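CELL division protein FTSZ homolog 1 (PDB 2VAP) binds GTP, shows GTPase activity and probably polymerises into the contractile Z ring at the future division site. Local coordinates at residues I344-D348 with T349-R353. Residues are numbered along the deposited sequence; the frame is centred on the assembly and turned at random.
Sequences IEFTD and TGLKR
The carbonyl oxygen G350 O takes two hydrogen bonds from one residue: T347 OG1 reaches it at 2.7 Å, and T347 N, on the other face of the carbonyl plane, at 3.1 Å. The hydroxyl comes in tilted from that plane; a chi1 of 70°, setting OG1 between the backbone N and carbonyl carbon of T347, brings it within bonding distance. OG1 also receives a weak bond from T349 N, at 3.4 Å, so the threonine links the first strand to both the turn and the returning strand. A valine here would probably leave G350 O with only the backbone bond from T347 N, and T349 N without its weak acceptor. The turn from T347 to G350 is closed by G350 N, which approaches T347 O from above its carbonyl plane rather than along a lone pair. G350 itself adopts a positive phi of 128°, a conformation in which a side chain would collide with the preceding carbonyl oxygen. Farther along, E345 and K352 exchange two nearly straight backbone bonds, E345 N to K352 O being 2.7 Å. Their side chains run alongside each other on the same face as T347, yet E345 OE1 and K352 NZ stay 4.4 Å apart, beyond a salt bridge, and both chains are poorly ordered. On the opposite face, one methyl of L351, CD2, lies 3.8 Å from I344 CG2 and 3.7 Å from F346 CE1, meeting the ring obliquely. F346 and L351 rest on helix 167-181, where K181 makes a cation-pi contact with F346, while I344 and L351 also meet M250 of strand 249-256. The whole is a beta hairpin with a two-residue loop, D348-T349, in a type I turn, packed against a helix of the FtsZ GTPase domain.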
# COMPACT_ATOMS: atom_id res chain seq x y z
N ILE A 344 7.93 -10.15 14.72
CA ILE A 344 6.72 -10.83 14.25
C ILE A 344 7.01 -12.26 13.80
O ILE A 344 8.02 -12.53 13.15
CB ILE A 344 6.03 -10.04 13.08
CG1 ILE A 344 5.47 -8.69 13.57
CG2 ILE A 344 4.94 -10.87 12.39
CD1 ILE A 344 4.31 -8.79 14.57
N GLU A 345 6.11 -13.18 14.16
CA GLU A 345 6.17 -14.57 13.71
C GLU A 345 4.95 -14.90 12.86
O GLU A 345 3.82 -14.57 13.23
CB GLU A 345 6.28 -15.52 14.90
CG GLU A 345 6.64 -16.96 14.54
CD GLU A 345 6.73 -17.87 15.75
OE1 GLU A 345 5.85 -17.79 16.64
OE2 GLU A 345 7.68 -18.68 15.81
N PHE A 346 5.18 -15.54 11.72
CA PHE A 346 4.12 -15.97 10.81
C PHE A 346 3.56 -17.32 11.28
O PHE A 346 4.28 -18.31 11.34
CB PHE A 346 4.66 -16.11 9.38
CG PHE A 346 4.82 -14.80 8.64
CD1 PHE A 346 5.04 -13.60 9.32
CD2 PHE A 346 4.80 -14.79 7.25
CE1 PHE A 346 5.20 -12.41 8.62
CE2 PHE A 346 4.96 -13.60 6.54
CZ PHE A 346 5.16 -12.40 7.23
N THR A 347 2.27 -17.34 11.61
CA THR A 347 1.58 -18.58 11.99
C THR A 347 0.35 -18.80 11.11
O THR A 347 -0.05 -17.91 10.37
CB THR A 347 1.15 -18.59 13.49
OG1 THR A 347 0.08 -17.66 13.69
CG2 THR A 347 2.32 -18.25 14.41
N ASP A 348 -0.24 -19.99 11.21
CA ASP A 348 -1.45 -20.33 10.45
C ASP A 348 -2.68 -19.53 10.87
O ASP A 348 -3.64 -19.41 10.11
CB ASP A 348 -1.74 -21.83 10.54
CG ASP A 348 -0.74 -22.68 9.77
OD1 ASP A 348 -0.14 -22.18 8.79
OD2 ASP A 348 -0.57 -23.86 10.13
N THR A 349 -2.64 -18.99 12.09
CA THR A 349 -3.76 -18.23 12.65
C THR A 349 -3.54 -16.71 12.60
O THR A 349 -4.36 -15.94 13.11
CB THR A 349 -4.09 -18.66 14.10
OG1 THR A 349 -2.92 -18.50 14.92
CG2 THR A 349 -4.54 -20.11 14.14
N GLY A 350 -2.43 -16.30 11.98
CA GLY A 350 -2.14 -14.87 11.81
C GLY A 350 -0.76 -14.45 12.29
O GLY A 350 0.13 -15.29 12.47
N LEU A 351 -0.59 -13.15 12.49
CA LEU A 351 0.68 -12.59 12.93
C LEU A 351 0.79 -12.62 14.45
O LEU A 351 -0.11 -12.15 15.16
CB LEU A 351 0.85 -11.15 12.42
CG LEU A 351 0.75 -10.90 10.91
CD1 LEU A 351 0.60 -9.41 10.63
CD2 LEU A 351 1.93 -11.49 10.16
N LYS A 352 1.89 -13.18 14.94
CA LYS A 352 2.14 -13.29 16.38
C LYS A 352 3.32 -12.40 16.78
O LYS A 352 4.36 -12.41 16.12
CB LYS A 352 2.41 -14.74 16.77
CG LYS A 352 2.38 -15.02 18.27
CD LYS A 352 2.81 -16.44 18.60
CE LYS A 352 1.71 -17.46 18.31
NZ LYS A 352 2.13 -18.85 18.64
N ARG A 353 3.15 -11.64 17.85
CA ARG A 353 4.21 -10.78 18.37
C ARG A 353 5.29 -11.60 19.06
O ARG A 353 4.99 -12.46 19.89
CB ARG A 353 3.64 -9.73 19.33
CG ARG A 353 2.79 -8.65 18.67
CD ARG A 353 2.53 -7.50 19.61
NE ARG A 353 1.66 -6.49 19.01
CZ ARG A 353 1.37 -5.31 19.56
NH1 ARG A 353 1.89 -4.97 20.73
NH2 ARG A 353 0.57 -4.46 18.92